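Local structure of binary enterotoxin of Clostridium perfringens component a (Clostridium perfringens, 5H04) at residues Gln26-Asn31 against Thr79-Ser84. The protein is the enzymatic component of a two-part enterotoxin, an ADP-ribosyltransferase that binds NAD(H) and probably transfers its ADP-ribose to a host-cell protein, as in related binary toxins. Residues are numbered along the deposited sequence; the frame is centred on the assembly and turned at random.
Sequences QVWLNN and TAVKKS
W28 holds its CG anti to the backbone N (chi1 180°), which swings the indole off helix 14-31 and across to segment 79-84; K83, with CG anti to its carbonyl carbon (chi1 -67°) and the chain extended beyond, reaches back to N31. W28 NE1 donates to A80 O at 2.7 Å, almost straight at 170°, with the acceptor practically in the ring plane. That donor stands well above the carbonyl plane, and K83 N comes to A80 O from the opposite face, 3.1 Å away. Two N-H groups thus grip one carbonyl oxygen of the buried A80, and the nearly straight, in-plane bond from NE1 helps to fix the rotation of the indole. S84 CB lies over the five-membered ring of W28 in a CH-pi contact, 4.0 Å from the centroid, while A80 CB meets W28 CZ2 at 4.0 Å. In the fold this is helix-to-turn packing within the N-terminal of two ADP-ribosyltransferase-like regions, distant from the bound NADH: a type I turn from V81 to S84 follows on from helix 68-81, and the indole also packs on I40 of helix 34-58 and on A167 and Y169 of strand 166-169. Nearer the surface, K83 NZ gives a hydrogen bond to N31 O, 2.9 Å long; the same ammonium forms a salt bridge with E36, so one lysine bridges helix 14-31 and the following helix 34-58. A water donates to K83 O at 2.8 Å and takes a weak bond from N31 ND2.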
ATOM      1  N   GLN A  26       4.375 -31.146   4.964  1.00 32.39           N
ATOM      2  CA  GLN A  26       5.204 -32.197   4.386  1.00 40.50           C
ATOM      3  C   GLN A  26       4.971 -32.309   2.887  1.00 35.40           C
ATOM      4  O   GLN A  26       5.925 -32.355   2.103  1.00 40.02           O
ATOM      5  CB  GLN A  26       4.927 -33.533   5.073  1.00 39.55           C
ATOM      6  CG  GLN A  26       5.902 -34.643   4.675  1.00 53.38           C
ATOM      7  CD  GLN A  26       7.336 -34.362   5.117  1.00 63.50           C
ATOM      8  OE1 GLN A  26       8.054 -33.569   4.494  1.00 61.71           O
ATOM      9  NE2 GLN A  26       7.762 -35.015   6.201  1.00 68.15           N
ATOM     10  N   VAL A  27       3.700 -32.357   2.474  1.00 33.29           N
ATOM     11  CA  VAL A  27       3.375 -32.388   1.051  1.00 40.77           C
ATOM     12  C   VAL A  27       4.007 -31.199   0.341  1.00 37.95           C
ATOM     13  O   VAL A  27       4.645 -31.344  -0.710  1.00 36.43           O
ATOM     14  CB  VAL A  27       1.849 -32.414   0.852  1.00 35.53           C
ATOM     15  CG1 VAL A  27       1.514 -32.358  -0.625  1.00 47.91           C
ATOM     16  CG2 VAL A  27       1.264 -33.657   1.491  1.00 48.95           C
ATOM     17  N   TRP A  28       3.854 -30.007   0.924  1.00 37.45           N
ATOM     18  CA  TRP A  28       4.351 -28.785   0.295  1.00 35.19           C
ATOM     19  C   TRP A  28       5.860 -28.844   0.086  1.00 33.84           C
ATOM     20  O   TRP A  28       6.350 -28.627  -1.030  1.00 32.15           O
ATOM     21  CB  TRP A  28       3.954 -27.579   1.150  1.00 33.31           C
ATOM     22  CG  TRP A  28       4.402 -26.253   0.630  1.00 31.04           C
ATOM     23  CD1 TRP A  28       4.121 -25.705  -0.593  1.00 30.66           C
ATOM     24  CD2 TRP A  28       5.189 -25.281   1.334  1.00 33.52           C
ATOM     25  NE1 TRP A  28       4.703 -24.461  -0.698  1.00 28.86           N
ATOM     26  CE2 TRP A  28       5.363 -24.178   0.471  1.00 29.74           C
ATOM     27  CE3 TRP A  28       5.770 -25.242   2.607  1.00 31.29           C
ATOM     28  CZ2 TRP A  28       6.095 -23.048   0.839  1.00 27.77           C
ATOM     29  CZ3 TRP A  28       6.501 -24.114   2.973  1.00 25.58           C
ATOM     30  CH2 TRP A  28       6.651 -23.032   2.090  1.00 25.96           C
ATOM     31  N   LEU A  29       6.613 -29.162   1.146  1.00 29.83           N
ATOM     32  CA  LEU A  29       8.072 -29.154   1.054  1.00 40.48           C
ATOM     33  C   LEU A  29       8.576 -30.093  -0.036  1.00 41.21           C
ATOM     34  O   LEU A  29       9.561 -29.787  -0.722  1.00 41.61           O
ATOM     35  CB  LEU A  29       8.687 -29.524   2.403  1.00 41.05           C
ATOM     36  CG  LEU A  29       8.531 -28.431   3.465  1.00 34.32           C
ATOM     37  CD1 LEU A  29       9.179 -28.833   4.775  1.00 29.59           C
ATOM     38  CD2 LEU A  29       9.123 -27.125   2.933  1.00 42.52           C
ATOM     39  N   ASN A  30       7.915 -31.239  -0.214  1.00 40.50           N
ATOM     40  CA  ASN A  30       8.346 -32.186  -1.237  1.00 42.59           C
ATOM     41  C   ASN A  30       8.043 -31.698  -2.645  1.00 51.62           C
ATOM     42  O   ASN A  30       8.651 -32.192  -3.600  1.00 50.44           O
ATOM     43  CB  ASN A  30       7.691 -33.546  -1.012  1.00 47.11           C
ATOM     44  CG  ASN A  30       8.118 -34.186   0.292  1.00 58.10           C
ATOM     45  OD1 ASN A  30       9.215 -33.925   0.800  1.00 53.56           O
ATOM     46  ND2 ASN A  30       7.251 -35.030   0.846  1.00 64.83           N
ATOM     47  N   ASN A  31       7.124 -30.746  -2.798  1.00 40.69           N
ATOM     48  CA  ASN A  31       6.797 -30.178  -4.097  1.00 40.46           C
ATOM     49  C   ASN A  31       7.673 -28.989  -4.454  1.00 35.84           C
ATOM     50  O   ASN A  31       7.567 -28.475  -5.570  1.00 41.33           O
ATOM     51  CB  ASN A  31       5.323 -29.756  -4.142  1.00 42.80           C
ATOM     52  CG  ASN A  31       4.378 -30.945  -4.157  1.00 51.38           C
ATOM     53  OD1 ASN A  31       4.766 -32.049  -4.537  1.00 57.37           O
ATOM     54  ND2 ASN A  31       3.130 -30.720  -3.749  1.00 42.02           N
ATOM     55  N   THR A  79       6.624 -18.142  -5.772  1.00 25.08           N
ATOM     56  CA  THR A  79       6.205 -19.345  -6.482  1.00 32.53           C
ATOM     57  C   THR A  79       6.042 -20.516  -5.519  1.00 33.13           C
ATOM     58  O   THR A  79       5.204 -21.396  -5.749  1.00 33.70           O
ATOM     59  CB  THR A  79       7.184 -19.693  -7.608  1.00 28.61           C
ATOM     60  OG1 THR A  79       8.443 -20.102  -7.064  1.00 32.42           O
ATOM     61  CG2 THR A  79       7.395 -18.496  -8.519  1.00 27.09           C
ATOM     62  N   ALA A  80       6.798 -20.519  -4.417  1.00 28.88           N
ATOM     63  CA  ALA A  80       6.678 -21.594  -3.438  1.00 30.86           C
ATOM     64  C   ALA A  80       5.313 -21.579  -2.759  1.00 29.29           C
ATOM     65  O   ALA A  80       4.631 -22.607  -2.687  1.00 28.02           O
ATOM     66  CB  ALA A  80       7.795 -21.485  -2.401  1.00 29.73           C
ATOM     67  N   VAL A  81       4.892 -20.417  -2.249  1.00 29.19           N
ATOM     68  CA  VAL A  81       3.640 -20.393  -1.495  1.00 27.25           C
ATOM     69  C   VAL A  81       2.451 -20.634  -2.415  1.00 29.95           C
ATOM     70  O   VAL A  81       1.424 -21.168  -1.970  1.00 29.05           O
ATOM     71  CB  VAL A  81       3.487 -19.088  -0.691  1.00 28.86           C
ATOM     72  CG1 VAL A  81       4.582 -19.003   0.383  1.00 26.05           C
ATOM     73  CG2 VAL A  81       3.533 -17.883  -1.604  1.00 26.49           C
ATOM     74  N   LYS A  82       2.570 -20.284  -3.704  1.00 31.85           N
ATOM     75  CA  LYS A  82       1.485 -20.534  -4.651  1.00 28.28           C
ATOM     76  C   LYS A  82       1.244 -22.019  -4.894  1.00 31.06           C
ATOM     77  O   LYS A  82       0.247 -22.363  -5.533  1.00 36.32           O
ATOM     78  CB  LYS A  82       1.752 -19.839  -5.986  1.00 33.55           C
ATOM     79  CG  LYS A  82       1.523 -18.334  -5.988  1.00 33.41           C
ATOM     80  CD  LYS A  82       1.922 -17.741  -7.337  1.00 31.46           C
ATOM     81  CE  LYS A  82       1.607 -16.257  -7.439  1.00 30.00           C
ATOM     82  NZ  LYS A  82       2.493 -15.395  -6.613  1.00 30.06           N
ATOM     83  N   LYS A  83       2.123 -22.898  -4.410  1.00 36.03           N
ATOM     84  CA  LYS A  83       1.886 -24.339  -4.440  1.00 26.66           C
ATOM     85  C   LYS A  83       1.051 -24.814  -3.265  1.00 37.12           C
ATOM     86  O   LYS A  83       0.769 -26.013  -3.168  1.00 36.87           O
ATOM     87  CB  LYS A  83       3.221 -25.100  -4.464  1.00 30.14           C
ATOM     88  CG  LYS A  83       4.035 -24.904  -5.738  1.00 35.77           C
ATOM     89  CD  LYS A  83       5.435 -25.522  -5.639  1.00 33.58           C
ATOM     90  CE  LYS A  83       6.213 -25.305  -6.934  1.00 46.57           C
ATOM     91  NZ  LYS A  83       7.565 -25.942  -6.902  1.00 40.54           N
ATOM     92  N   SER A  84       0.646 -23.913  -2.372  1.00 29.23           N
ATOM     93  CA  SER A  84      -0.055 -24.279  -1.150  1.00 32.00           C
ATOM     94  C   SER A  84      -1.266 -23.362  -0.956  1.00 36.35           C
ATOM     95  O   SER A  84      -1.395 -22.644   0.030  1.00 27.91           O
ATOM     96  CB  SER A  84       0.902 -24.206   0.040  1.00 28.11           C
ATOM     97  OG  SER A  84       0.254 -24.513   1.265  1.00 30.65           O
TER
HETATM   98  O   HOH W   1       1.684 -28.315  -1.808  1.00 42.57           O